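Local coordinates for protein alpha-tubulin N-acetyltransferase (Danio rerio, PDB 4H6U) that catalyses the transfer of an acetyl group from acetyl coenzyme A to alpha-tubulin, using a GNAT-type acetyltransferase domain, at residues R35-P40 and H131-E136; L120-T125 and L162-K167. The protein carries 1 engineered substitution. One frame throughout, in Å; residues are numbered along the deposited sequence.

Interaction 1: R35-P40 and H131-E136; sequences RPDPLP and HGYGSE. With ACO (acetyl coenzyme *a), chain C.
Asp37 carries nearly all of the contact from the side of 35-40, its carboxylate reaching both His131 and Tyr133. Asp37 OD2 lies 2.9 Å from Tyr133 OH, and its salt bridge is to Arg30 NH1, a guanidinium nitrogen that hydrogen-bonds the His131 carbonyl as well. The carboxylate and the phenol ring stand nearly perpendicular, 85° apart. The other oxygen, Asp37 OD1, touches His131 at the ring edge, close to the imidazole plane, 3.7 Å from His131 CD2. A first torsion of -66° sets the Asp37 carboxylate beside its own backbone N and brings it up against both rings. With Asp37 replaced by an alanine, Arg30 is likely to lose its salt-bridge partner here and the Tyr133 hydroxyl its near oxygen.

Away from Asp37, 131-136 binds the pyrophosphate of acetyl coenzyme A, and Gln129 to Gly134 fits the Q/R-x-x-G-x-G/A motif of GNAT enzymes. Gly132 N, at the N-cap of helix 133-145, donates to cofactor O2A at 3.0 Å. Ser135 N donates to cofactor O1A at 2.9 Å. Gly134 N to O4A and Ser135 OG to O1A are modelled very short, their lengths doubtful.

The chemistry implies two tasks for one short segment: backbone amides at the helix start, with the Ser135 hydroxyl, hold the pyrophosphate and probably offset its charge, while the His131 and Tyr133 side chains meet Asp37 of the loop.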
loop_
_atom_site.group_PDB
_atom_site.type_symbol
_atom_site.label_atom_id
_atom_site.label_comp_id
_atom_site.label_asym_id
_atom_site.label_seq_id
_atom_site.Cartn_x
_atom_site.Cartn_y
_atom_site.Cartn_z
ATOM N N ARG A 35 32.898 5.244 8.615
ATOM C CA ARG A 35 32.466 4.087 9.387
ATOM C C ARG A 35 31.045 3.748 8.994
ATOM O O ARG A 35 30.168 3.670 9.852
ATOM C CB ARG A 35 32.548 4.386 10.878
ATOM N N PRO A 36 30.813 3.542 7.686
ATOM C CA PRO A 36 29.457 3.313 7.183
ATOM C C PRO A 36 28.934 1.990 7.678
ATOM O O PRO A 36 29.715 1.084 7.958
ATOM C CB PRO A 36 29.623 3.291 5.650
ATOM C CG PRO A 36 31.133 3.340 5.386
ATOM C CD PRO A 36 31.839 3.178 6.692
ATOM N N ASP A 37 27.621 1.875 7.792
ATOM C CA ASP A 37 27.043 0.594 8.147
ATOM C C ASP A 37 27.105 -0.346 6.942
ATOM O O ASP A 37 26.924 0.065 5.800
ATOM C CB ASP A 37 25.617 0.755 8.700
ATOM C CG ASP A 37 25.593 1.515 10.040
ATOM O OD1 ASP A 37 26.502 1.307 10.863
ATOM O OD2 ASP A 37 24.686 2.340 10.265
ATOM N N PRO A 38 27.410 -1.616 7.207
ATOM C CA PRO A 38 27.480 -2.709 6.229
ATOM C C PRO A 38 26.116 -3.056 5.620
ATOM O O PRO A 38 25.109 -3.183 6.324
ATOM C CB PRO A 38 28.013 -3.877 7.066
ATOM C CG PRO A 38 27.584 -3.573 8.453
ATOM C CD PRO A 38 27.666 -2.091 8.579
ATOM N N LEU A 39 26.083 -3.014 4.293
ATOM C CA LEU A 39 24.931 -3.390 3.478
ATOM C C LEU A 39 24.859 -4.906 3.214
ATOM O O LEU A 39 25.864 -5.561 2.959
ATOM C CB LEU A 39 24.966 -2.618 2.163
ATOM C CG LEU A 39 24.794 -1.116 2.401
ATOM C CD1 LEU A 39 24.848 -0.338 1.081
ATOM C CD2 LEU A 39 23.486 -0.834 3.154
ATOM N N PRO A 40 23.676 -5.490 3.390
ATOM C CA PRO A 40 23.568 -6.913 3.052
ATOM C C PRO A 40 23.445 -7.075 1.547
ATOM O O PRO A 40 23.469 -6.073 0.830
ATOM C CB PRO A 40 22.259 -7.327 3.717
ATOM C CG PRO A 40 21.420 -6.046 3.634
ATOM C CD PRO A 40 22.391 -4.911 3.827
ATOM N N HIS A 131 20.422 -0.076 15.028
ATOM C CA HIS A 131 21.409 0.913 14.618
ATOM C C HIS A 131 20.790 2.329 14.617
ATOM O O HIS A 131 21.418 3.287 14.219
ATOM C CB HIS A 131 21.944 0.595 13.237
ATOM C CG HIS A 131 22.865 -0.583 13.199
ATOM N ND1 HIS A 131 22.463 -1.858 13.541
ATOM C CD2 HIS A 131 24.176 -0.677 12.869
ATOM C CE1 HIS A 131 23.481 -2.690 13.402
ATOM N NE2 HIS A 131 24.535 -1.998 13.010
ATOM N N GLY A 132 19.524 2.433 14.995
ATOM C CA GLY A 132 18.851 3.703 15.128
ATOM C C GLY A 132 17.939 4.025 13.953
ATOM O O GLY A 132 17.283 5.067 13.953
ATOM N N TYR A 133 17.883 3.120 12.973
ATOM C CA TYR A 133 17.125 3.330 11.734
ATOM C C TYR A 133 15.614 3.363 11.988
ATOM O O TYR A 133 14.925 4.262 11.510
ATOM C CB TYR A 133 17.493 2.247 10.694
ATOM C CG TYR A 133 18.847 2.455 10.070
ATOM C CD1 TYR A 133 19.159 3.648 9.453
ATOM C CD2 TYR A 133 19.827 1.489 10.136
ATOM C CE1 TYR A 133 20.394 3.850 8.893
ATOM C CE2 TYR A 133 21.076 1.698 9.589
ATOM C CZ TYR A 133 21.351 2.884 8.975
ATOM O OH TYR A 133 22.572 3.125 8.408
ATOM N N GLY A 134 15.109 2.435 12.790
ATOM C CA GLY A 134 13.681 2.422 13.138
ATOM C C GLY A 134 13.277 3.762 13.772
ATOM O O GLY A 134 12.303 4.412 13.361
ATOM N N SER A 135 14.045 4.182 14.779
ATOM C CA SER A 135 13.868 5.494 15.415
ATOM C C SER A 135 13.847 6.638 14.399
ATOM O O SER A 135 13.027 7.545 14.518
ATOM C CB SER A 135 15.000 5.753 16.422
ATOM O OG SER A 135 15.021 4.793 17.451
ATOM N N GLU A 136 14.765 6.623 13.423
ATOM C CA GLU A 136 14.782 7.697 12.433
ATOM C C GLU A 136 13.466 7.699 11.631
ATOM O O GLU A 136 12.876 8.744 11.450
ATOM C CB GLU A 136 16.011 7.606 11.506
ATOM C CG GLU A 136 16.197 8.867 10.695
ATOM C CD GLU A 136 17.453 8.895 9.833
ATOM O OE1 GLU A 136 18.087 7.841 9.611
ATOM O OE2 GLU A 136 17.758 9.983 9.305
HETATM N N1A ACO C . 15.051 -7.547 20.471
HETATM C C2A ACO C . 14.422 -6.624 21.281
HETATM N N3A ACO C . 14.205 -5.353 21.018
HETATM C C4A ACO C . 14.722 -4.901 19.797
HETATM C C5A ACO C . 15.415 -5.726 18.888
HETATM C C6A ACO C . 15.557 -7.102 19.285
HETATM N N6A ACO C . 16.183 -8.047 18.540
HETATM N N7A ACO C . 15.791 -4.937 17.761
HETATM C C8A ACO C . 15.346 -3.653 18.026
HETATM N N9A ACO C . 14.699 -3.628 19.278
HETATM C C1B ACO C . 14.063 -2.565 20.018
HETATM C C2B ACO C . 14.648 -2.374 21.409
HETATM O O2B ACO C . 13.791 -1.642 22.241
HETATM C C3B ACO C . 15.863 -1.438 20.996
HETATM O O3B ACO C . 16.342 -0.738 21.985
HETATM P P3B ACO C . 17.797 -1.507 22.804
HETATM O O7A ACO C . 18.022 -0.380 23.766
HETATM O O8A ACO C . 17.129 -2.749 23.342
HETATM O O9A ACO C . 18.761 -1.694 21.676
HETATM C C4B ACO C . 15.227 -0.550 19.965
HETATM O O4B ACO C . 14.200 -1.356 19.308
HETATM C C5B ACO C . 16.307 -0.054 19.002
HETATM O O5B ACO C . 16.013 1.159 18.418
HETATM P P1A ACO C . 16.246 1.292 16.774
HETATM O O1A ACO C . 15.862 2.697 16.478
HETATM O O2A ACO C . 17.582 0.694 16.383
HETATM O O3A ACO C . 15.050 0.327 16.136
HETATM P P2A ACO C . 15.286 -0.598 14.894
HETATM O O4A ACO C . 15.756 0.118 13.674
HETATM O O5A ACO C . 15.795 -1.963 15.196
HETATM O O6A ACO C . 13.558 -0.872 14.354
HETATM C CBP ACO C . 11.822 -2.465 14.534
HETATM C CCP ACO C . 12.629 -1.378 15.236
HETATM C CDP ACO C . 10.780 -3.104 15.465
HETATM C CEP ACO C . 11.137 -1.886 13.258
HETATM C CAP ACO C . 12.872 -3.526 14.072
HETATM O OAP ACO C . 13.586 -4.142 15.124
HETATM C C9P ACO C . 12.300 -4.526 13.024
HETATM O O9P ACO C . 12.152 -4.138 11.889
HETATM N N8P ACO C . 11.857 -5.801 13.139
HETATM C C7P ACO C . 11.790 -6.674 14.209
HETATM C C6P ACO C . 10.756 -7.873 13.922
HETATM C C5P ACO C . 9.415 -7.533 13.160
HETATM O O5P ACO C . 8.866 -8.360 12.412
HETATM N N4P ACO C . 8.816 -6.242 13.347
HETATM C C3P ACO C . 7.512 -5.752 12.723
HETATM C C2P ACO C . 6.599 -4.737 13.535
HETATM S S1P ACO C . 4.728 -5.139 13.936
HETATM C C ACO C . 3.763 -4.068 12.864
HETATM O O ACO C . 4.297 -3.668 11.899
HETATM C CH3 ACO C . 2.755 -3.158 13.527
#

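Interaction 2: L120-T125 and L162-K167; sequences LAFYVT and LSFLEK. Engineered in segment 120-125: Ala121 (natural residue Asp). With ACO (acetyl coenzyme *a), chain C.
Phe122 and Phe164 meet edge to face: the ring planes are turned 75° apart and the centroids are 5.4 Å from each other. Phe122 supplies the edge. Its CE2 stands over one face of Phe164, offset toward the rim, with Phe164 CE1 as its nearest atom at 3.7 Å. Both side chains hold CG opposite the backbone N (chi1 -164° in Phe122, 169° in Phe164), which extends the two rings from their backbones toward each other, and they cross at about a right angle between strand and helix. Both residues are buried, and Phe161 and Phe138 extend the cluster with further edge-to-face pairs to Phe122 and Phe164 respectively.

The cofactor packs against the same two rings. The pantetheine methyl CEP lies over the centre of a Phe122 face, 3.5 Å above the plane, while the ribose oxygen O4B lies in the plane of Phe164, at its edge.

Both segments also grip the cofactor with polar groups: the strand through Val124, the helix through Ser163 and Lys167. Val124 N donates to O9P of the pantetheine in a hydrogen bond modelled very short, at 2.5 Å, so its length is doubtful. Ser163 OG shares a hydrogen bond with the ribose hydroxyl O2B at 3.0 Å, and Lys167, its chain bent at chi3, brings NZ to the 3'-phosphate oxygen O8A at 2.9 Å.

Near the acetyl end, Leu120 and engineered Ala121 (Asp in the natural sequence) both face Lys96 in a classic beta bulge. A bulged strand whose amide hydrogen-bonds the pantetheine is characteristic of the acetyl coenzyme A site of the GNAT fold.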
loop_
_atom_site.group_PDB
_atom_site.type_symbol
_atom_site.label_atom_id
_atom_site.label_comp_id
_atom_site.label_asym_id
_atom_site.label_seq_id
_atom_site.Cartn_x
_atom_site.Cartn_y
_atom_site.Cartn_z
ATOM N N LEU A 120 0.626 0.183 10.735
ATOM C CA LEU A 120 0.192 -1.056 10.072
ATOM C C LEU A 120 1.355 -1.999 9.754
ATOM O O LEU A 120 1.175 -3.200 9.665
ATOM C CB LEU A 120 -0.591 -0.701 8.795
ATOM C CG LEU A 120 -1.786 0.233 9.060
ATOM C CD1 LEU A 120 -2.466 0.749 7.812
ATOM C CD2 LEU A 120 -2.780 -0.470 9.915
ATOM N N ALA A 121 2.534 -1.447 9.476
ATOM C CA ALA A 121 3.712 -2.274 9.187
ATOM C C ALA A 121 4.964 -1.477 9.498
ATOM O O ALA A 121 5.018 -0.258 9.259
ATOM C CB ALA A 121 3.714 -2.735 7.737
ATOM N N PHE A 122 5.949 -2.162 10.055
ATOM C CA PHE A 122 7.182 -1.527 10.496
ATOM C C PHE A 122 8.317 -2.576 10.444
ATOM O O PHE A 122 8.198 -3.646 11.031
ATOM C CB PHE A 122 7.008 -0.994 11.909
ATOM C CG PHE A 122 8.058 -0.006 12.317
ATOM C CD1 PHE A 122 8.830 0.657 11.371
ATOM C CD2 PHE A 122 8.279 0.258 13.646
ATOM C CE1 PHE A 122 9.793 1.566 11.753
ATOM C CE2 PHE A 122 9.252 1.154 14.040
ATOM C CZ PHE A 122 9.995 1.822 13.090
ATOM N N TYR A 123 9.346 -2.321 9.644
ATOM C CA TYR A 123 10.429 -3.275 9.469
ATOM C C TYR A 123 11.721 -2.610 9.055
ATOM O O TYR A 123 11.732 -1.723 8.198
ATOM C CB TYR A 123 10.083 -4.352 8.449
ATOM C CG TYR A 123 11.083 -5.484 8.423
ATOM C CD1 TYR A 123 11.131 -6.410 9.447
ATOM C CD2 TYR A 123 12.012 -5.607 7.391
ATOM C CE1 TYR A 123 12.049 -7.446 9.439
ATOM C CE2 TYR A 123 12.938 -6.647 7.380
ATOM C CZ TYR A 123 12.954 -7.552 8.423
ATOM O OH TYR A 123 13.843 -8.588 8.447
ATOM N N VAL A 124 12.804 -3.042 9.689
ATOM C CA VAL A 124 14.162 -2.659 9.311
ATOM C C VAL A 124 14.869 -3.950 8.971
ATOM O O VAL A 124 14.719 -4.933 9.687
ATOM C CB VAL A 124 14.877 -1.956 10.453
ATOM C CG1 VAL A 124 16.422 -1.873 10.174
ATOM C CG2 VAL A 124 14.280 -0.598 10.668
ATOM N N THR A 125 15.644 -3.934 7.893
ATOM C CA THR A 125 16.326 -5.127 7.422
ATOM C C THR A 125 17.141 -5.690 8.569
ATOM O O THR A 125 17.682 -4.917 9.361
ATOM C CB THR A 125 17.181 -4.836 6.138
ATOM O OG1 THR A 125 17.595 -6.071 5.514
ATOM C CG2 THR A 125 18.409 -3.979 6.474
ATOM N N LEU A 162 7.113 -3.739 20.186
ATOM C CA LEU A 162 6.607 -3.393 21.497
ATOM C C LEU A 162 7.770 -2.900 22.350
ATOM O O LEU A 162 7.675 -1.864 22.999
ATOM C CB LEU A 162 5.887 -4.591 22.162
ATOM C CG LEU A 162 4.490 -4.872 21.628
ATOM C CD1 LEU A 162 3.924 -6.161 22.192
ATOM C CD2 LEU A 162 3.577 -3.730 21.965
ATOM N N SER A 163 8.843 -3.685 22.350
ATOM C CA SER A 163 10.092 -3.352 23.020
ATOM C C SER A 163 10.553 -1.947 22.627
ATOM O O SER A 163 10.934 -1.130 23.491
ATOM C CB SER A 163 11.163 -4.379 22.640
ATOM O OG SER A 163 12.403 -4.082 23.238
ATOM N N PHE A 164 10.507 -1.694 21.313
ATOM C CA PHE A 164 10.904 -0.420 20.719
ATOM C C PHE A 164 10.077 0.716 21.340
ATOM O O PHE A 164 10.650 1.673 21.905
ATOM C CB PHE A 164 10.705 -0.531 19.188
ATOM C CG PHE A 164 10.822 0.768 18.426
ATOM C CD1 PHE A 164 9.689 1.503 18.122
ATOM C CD2 PHE A 164 12.056 1.199 17.936
ATOM C CE1 PHE A 164 9.763 2.685 17.403
ATOM C CE2 PHE A 164 12.172 2.390 17.214
ATOM C CZ PHE A 164 11.009 3.148 16.935
ATOM N N LEU A 165 8.744 0.544 21.322
ATOM C CA LEU A 165 7.802 1.505 21.924
ATOM C C LEU A 165 8.001 1.715 23.428
ATOM O O LEU A 165 8.040 2.849 23.924
ATOM C CB LEU A 165 6.350 1.048 21.645
ATOM C CG LEU A 165 5.993 1.088 20.152
ATOM C CD1 LEU A 165 4.675 0.406 19.857
ATOM C CD2 LEU A 165 5.971 2.545 19.635
ATOM N N GLU A 166 8.214 0.627 24.142
ATOM C CA GLU A 166 8.372 0.704 25.586
ATOM C C GLU A 166 9.697 1.381 25.989
ATOM O O GLU A 166 9.719 2.231 26.884
ATOM C CB GLU A 166 8.246 -0.709 26.203
ATOM C CG GLU A 166 6.918 -1.462 25.783
ATOM C CD GLU A 166 6.864 -2.960 26.150
ATOM O OE1 GLU A 166 7.915 -3.634 26.144
ATOM O OE2 GLU A 166 5.769 -3.467 26.451
ATOM N N LYS A 167 10.789 1.005 25.318
ATOM C CA LYS A 167 12.144 1.477 25.659
ATOM C C LYS A 167 12.479 2.864 25.089
ATOM O O LYS A 167 13.108 3.657 25.758
ATOM C CB LYS A 167 13.167 0.450 25.194
ATOM C CG LYS A 167 13.048 -0.823 25.965
ATOM C CD LYS A 167 13.883 -1.966 25.423
ATOM C CE LYS A 167 15.218 -2.050 26.095
ATOM N NZ LYS A 167 15.833 -3.375 25.836
HETATM N N1A ACO C . 15.051 -7.547 20.471
HETATM C C2A ACO C . 14.422 -6.624 21.281
HETATM N N3A ACO C . 14.205 -5.353 21.018
HETATM C C4A ACO C . 14.722 -4.901 19.797
HETATM C C5A ACO C . 15.415 -5.726 18.888
HETATM C C6A ACO C . 15.557 -7.102 19.285
HETATM N N6A ACO C . 16.183 -8.047 18.540
HETATM N N7A ACO C . 15.791 -4.937 17.761
HETATM C C8A ACO C . 15.346 -3.653 18.026
HETATM N N9A ACO C . 14.699 -3.628 19.278
HETATM C C1B ACO C . 14.063 -2.565 20.018
HETATM C C2B ACO C . 14.648 -2.374 21.409
HETATM O O2B ACO C . 13.791 -1.642 22.241
HETATM C C3B ACO C . 15.863 -1.438 20.996
HETATM O O3B ACO C . 16.342 -0.738 21.985
HETATM P P3B ACO C . 17.797 -1.507 22.804
HETATM O O7A ACO C . 18.022 -0.380 23.766
HETATM O O8A ACO C . 17.129 -2.749 23.342
HETATM O O9A ACO C . 18.761 -1.694 21.676
HETATM C C4B ACO C . 15.227 -0.550 19.965
HETATM O O4B ACO C . 14.200 -1.356 19.308
HETATM C C5B ACO C . 16.307 -0.054 19.002
HETATM O O5B ACO C . 16.013 1.159 18.418
HETATM P P1A ACO C . 16.246 1.292 16.774
HETATM O O1A ACO C . 15.862 2.697 16.478
HETATM O O2A ACO C . 17.582 0.694 16.383
HETATM O O3A ACO C . 15.050 0.327 16.136
HETATM P P2A ACO C . 15.286 -0.598 14.894
HETATM O O4A ACO C . 15.756 0.118 13.674
HETATM O O5A ACO C . 15.795 -1.963 15.196
HETATM O O6A ACO C . 13.558 -0.872 14.354
HETATM C CBP ACO C . 11.822 -2.465 14.534
HETATM C CCP ACO C . 12.629 -1.378 15.236
HETATM C CDP ACO C . 10.780 -3.104 15.465
HETATM C CEP ACO C . 11.137 -1.886 13.258
HETATM C CAP ACO C . 12.872 -3.526 14.072
HETATM O OAP ACO C . 13.586 -4.142 15.124
HETATM C C9P ACO C . 12.300 -4.526 13.024
HETATM O O9P ACO C . 12.152 -4.138 11.889
HETATM N N8P ACO C . 11.857 -5.801 13.139
HETATM C C7P ACO C . 11.790 -6.674 14.209
HETATM C C6P ACO C . 10.756 -7.873 13.922
HETATM C C5P ACO C . 9.415 -7.533 13.160
HETATM O O5P ACO C . 8.866 -8.360 12.412
HETATM N N4P ACO C . 8.816 -6.242 13.347
HETATM C C3P ACO C . 7.512 -5.752 12.723
HETATM C C2P ACO C . 6.599 -4.737 13.535
HETATM S S1P ACO C . 4.728 -5.139 13.936
HETATM C C ACO C . 3.763 -4.068 12.864
HETATM O O ACO C . 4.297 -3.668 11.899
HETATM C CH3 ACO C . 2.755 -3.158 13.527
#

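In the fold
From the N terminus, the chain passes helix 25-32 and enters 35-40, the first half of interaction 1. It then builds strands 75-81 and 90-99 and reaches 120-125, on strand 117-124, before 131-136 at the start of helix 133-145 closes the first loop, 91 residues on. Interaction 2 opens inside that loop and closes beyond it, at 162-167 on helix 159-168, so the two contacts cross. Their centres lie about 15 Å apart, yet they touch directly: Gly134 O packs 3.5 Å from Phe122 CZ. Segments 131-136, 120-125 and 162-167 line the cofactor, and interaction 1 joins the 35-40 loop to the outer side of that site through Tyr133 and His131.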